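Local coordinates for protein Ika8 (Synthetic construct, PDB 6G6O) that has no assigned natural function and serves as a computationally designed, symmetrical eight-bladed beta-propeller built from WD40-like repeats, at residues A100-K105 against L141-N146. Residues are numbered along the deposited sequence; the frame is centred on the assembly and turned at random.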
ATOM      1  N   ALA A 100       2.100   6.315  -6.393  1.00 16.01           N
ATOM      2  CA  ALA A 100       0.958   6.006  -5.549  1.00 15.50           C
ATOM      3  C   ALA A 100      -0.277   5.860  -6.420  1.00 17.81           C
ATOM      4  O   ALA A 100      -0.458   6.607  -7.386  1.00 15.55           O
ATOM      5  CB  ALA A 100       0.733   7.085  -4.486  1.00 22.91           C
ATOM      6  N   LEU A 101      -1.116   4.891  -6.074  1.00 22.86           N
ATOM      7  CA  LEU A 101      -2.366   4.640  -6.771  1.00 14.93           C
ATOM      8  C   LEU A 101      -3.481   4.479  -5.753  1.00 17.75           C
ATOM      9  O   LEU A 101      -3.291   3.865  -4.699  1.00 18.46           O
ATOM     10  CB  LEU A 101      -2.278   3.387  -7.653  1.00 22.59           C
ATOM     11  CG  LEU A 101      -1.671   3.547  -9.048  1.00 12.49           C
ATOM     12  CD1 LEU A 101      -1.771   2.246  -9.819  1.00 12.38           C
ATOM     13  CD2 LEU A 101      -2.360   4.664  -9.805  1.00 16.52           C
ATOM     14  N   ALA A 102      -4.637   5.050  -6.066  1.00 16.09           N
ATOM     15  CA  ALA A 102      -5.845   4.868  -5.279  1.00 15.37           C
ATOM     16  C   ALA A 102      -6.988   4.563  -6.231  1.00 17.07           C
ATOM     17  O   ALA A 102      -7.050   5.114  -7.334  1.00 20.06           O
ATOM     18  CB  ALA A 102      -6.165   6.104  -4.431  1.00 18.35           C
ATOM     19  N   PHE A 103      -7.879   3.671  -5.809  1.00 20.74           N
ATOM     20  CA  PHE A 103      -8.967   3.204  -6.658  1.00 20.81           C
ATOM     21  C   PHE A 103     -10.218   3.081  -5.805  1.00 20.55           C
ATOM     22  O   PHE A 103     -10.237   2.317  -4.835  1.00 20.84           O
ATOM     23  CB  PHE A 103      -8.613   1.864  -7.313  1.00 20.03           C
ATOM     24  CG  PHE A 103      -9.499   1.488  -8.467  1.00 18.37           C
ATOM     25  CD1 PHE A 103     -10.429   2.379  -8.973  1.00 14.07           C
ATOM     26  CD2 PHE A 103      -9.391   0.237  -9.050  1.00 16.92           C
ATOM     27  CE1 PHE A 103     -11.239   2.027 -10.033  1.00 18.48           C
ATOM     28  CE2 PHE A 103     -10.197  -0.121 -10.111  1.00 18.00           C
ATOM     29  CZ  PHE A 103     -11.123   0.776 -10.604  1.00 21.40           C
ATOM     30  N   SER A 104     -11.251   3.841  -6.159  1.00 26.91           N
ATOM     31  CA  SER A 104     -12.522   3.801  -5.454  1.00 25.23           C
ATOM     32  C   SER A 104     -13.628   4.138  -6.441  1.00 27.87           C
ATOM     33  O   SER A 104     -13.491   5.070  -7.238  1.00 26.93           O
ATOM     34  CB  SER A 104     -12.538   4.772  -4.268  1.00 26.20           C
ATOM     35  OG  SER A 104     -13.692   4.585  -3.466  1.00 35.49           O
ATOM     36  N   LYS A 105     -14.717   3.367  -6.381  1.00 28.72           N
ATOM     37  CA  LYS A 105     -15.829   3.504  -7.315  1.00 26.10           C
ATOM     38  C   LYS A 105     -15.321   3.430  -8.750  1.00 25.07           C
ATOM     39  O   LYS A 105     -14.732   2.421  -9.150  1.00 30.37           O
ATOM     40  CB  LYS A 105     -16.591   4.809  -7.065  1.00 27.93           C
ATOM     41  CG  LYS A 105     -17.816   4.647  -6.173  1.00 30.44           C
ATOM     42  CD  LYS A 105     -17.415   4.355  -4.734  1.00 38.63           C
ATOM     43  CE  LYS A 105     -18.604   4.438  -3.784  1.00 50.98           C
ATOM     44  NZ  LYS A 105     -19.232   5.788  -3.770  1.00 59.53           N
ATOM     45  N   LEU A 141      -1.356   7.680  -0.578  1.00 24.05           N
ATOM     46  CA  LEU A 141      -2.563   8.108  -1.282  1.00 24.60           C
ATOM     47  C   LEU A 141      -3.742   7.292  -0.771  1.00 26.08           C
ATOM     48  O   LEU A 141      -3.825   6.091  -1.041  1.00 32.38           O
ATOM     49  CB  LEU A 141      -2.407   7.938  -2.791  1.00 26.29           C
ATOM     50  CG  LEU A 141      -2.275   9.185  -3.667  1.00 26.55           C
ATOM     51  CD1 LEU A 141      -2.697   8.863  -5.092  1.00 21.43           C
ATOM     52  CD2 LEU A 141      -3.097  10.335  -3.113  1.00 23.73           C
ATOM     53  N   GLN A 142      -4.650   7.941  -0.048  1.00 24.01           N
ATOM     54  CA  GLN A 142      -5.902   7.331   0.377  1.00 22.28           C
ATOM     55  C   GLN A 142      -7.057   8.140  -0.193  1.00 27.06           C
ATOM     56  O   GLN A 142      -7.065   9.371  -0.097  1.00 28.71           O
ATOM     57  CB  GLN A 142      -6.001   7.259   1.903  1.00 24.95           C
ATOM     58  CG  GLN A 142      -4.998   6.311   2.545  1.00 26.27           C
ATOM     59  CD  GLN A 142      -5.137   4.880   2.056  1.00 28.52           C
ATOM     60  OE1 GLN A 142      -6.232   4.425   1.724  1.00 25.79           O
ATOM     61  NE2 GLN A 142      -4.020   4.162   2.010  1.00 24.32           N
ATOM     62  N   PHE A 143      -8.027   7.447  -0.786  1.00 26.10           N
ATOM     63  CA  PHE A 143      -9.120   8.101  -1.494  1.00 19.28           C
ATOM     64  C   PHE A 143     -10.422   7.378  -1.187  1.00 27.38           C
ATOM     65  O   PHE A 143     -10.579   6.204  -1.537  1.00 28.85           O
ATOM     66  CB  PHE A 143      -8.848   8.121  -3.002  1.00 22.61           C
ATOM     67  CG  PHE A 143     -10.061   8.388  -3.838  1.00 22.32           C
ATOM     68  CD1 PHE A 143     -10.878   9.474  -3.576  1.00 24.07           C
ATOM     69  CD2 PHE A 143     -10.376   7.559  -4.900  1.00 16.48           C
ATOM     70  CE1 PHE A 143     -11.994   9.718  -4.348  1.00 23.66           C
ATOM     71  CE2 PHE A 143     -11.487   7.801  -5.675  1.00 22.20           C
ATOM     72  CZ  PHE A 143     -12.298   8.882  -5.400  1.00 23.81           C
ATOM     73  N   LYS A 144     -11.345   8.079  -0.528  1.00 26.67           N
ATOM     74  CA  LYS A 144     -12.676   7.568  -0.237  1.00 30.62           C
ATOM     75  C   LYS A 144     -13.665   8.725  -0.286  1.00 34.26           C
ATOM     76  O   LYS A 144     -13.328   9.848   0.098  1.00 30.71           O
ATOM     77  CB  LYS A 144     -12.753   6.890   1.141  1.00 31.27           C
ATOM     78  CG  LYS A 144     -11.725   5.796   1.391  1.00 39.34           C
ATOM     79  CD  LYS A 144     -11.054   5.964   2.748  1.00 38.96           C
ATOM     80  CE  LYS A 144      -9.760   5.166   2.830  1.00 28.83           C
ATOM     81  NZ  LYS A 144      -9.005   5.445   4.085  1.00 22.48           N
ATOM     82  N   ASP A 145     -14.877   8.440  -0.763  1.00 37.16           N
ATOM     83  CA  ASP A 145     -16.006   9.371  -0.695  1.00 41.56           C
ATOM     84  C   ASP A 145     -15.670  10.720  -1.330  1.00 35.50           C
ATOM     85  O   ASP A 145     -15.888  11.782  -0.744  1.00 38.98           O
ATOM     86  CB  ASP A 145     -16.470   9.554   0.751  1.00 42.14           C
ATOM     87  CG  ASP A 145     -17.262   8.369   1.263  1.00 49.12           C
ATOM     88  OD1 ASP A 145     -18.190   7.922   0.556  1.00 51.80           O
ATOM     89  OD2 ASP A 145     -16.955   7.882   2.371  1.00 57.47           O
ATOM     90  N   ASN A 146     -15.133  10.667  -2.548  1.00 35.81           N
ATOM     91  CA  ASN A 146     -14.749  11.852  -3.316  1.00 33.90           C
ATOM     92  C   ASN A 146     -13.759  12.739  -2.566  1.00 33.53           C
ATOM     93  O   ASN A 146     -13.637  13.930  -2.869  1.00 36.35           O
ATOM     94  CB  ASN A 146     -15.979  12.669  -3.729  1.00 33.74           C
ATOM     95  CG  ASN A 146     -16.616  12.161  -5.008  1.00 34.62           C
ATOM     96  OD1 ASN A 146     -15.928  11.895  -5.995  1.00 31.72           O
ATOM     97  ND2 ASN A 146     -17.937  12.025  -4.998  1.00 41.42           N
TER
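Phe143 and Leu141 supply the bulk from one strand, and small residues of 100-105 receive it: Ala100, Ala102 and Ser104 all point across at them. Phe143 CB meets Ala102 CB at 3.6 Å. With CG anti to the backbone N (chi1 163°), the ring lies with that same methyl at its edge, near its plane, and with CE2 3.5 Å from Ser104 CB, which comes in obliquely. Leu141 repeats the theme one alternation earlier, its CB 3.7 Å from Ala100 CB and its CD1 3.9 Å from the same methyl. These are the innermost strands of two successive blades of the WD40-type propeller, and they illustrate how its blades join: no hydrogen bond links the two segments, whose axes run nearly parallel (12°) and approach to 6.3 Å, so side chains interleave between sheets that remain separate. Backbone pairing is seen within each blade, Ala102 with Val109 and Gln142 with Val149. Both large side chains also reach second strands, Leu141 touching Val109 and Phe143 touching Ile107 of the first blade, as well as Val148 of their own.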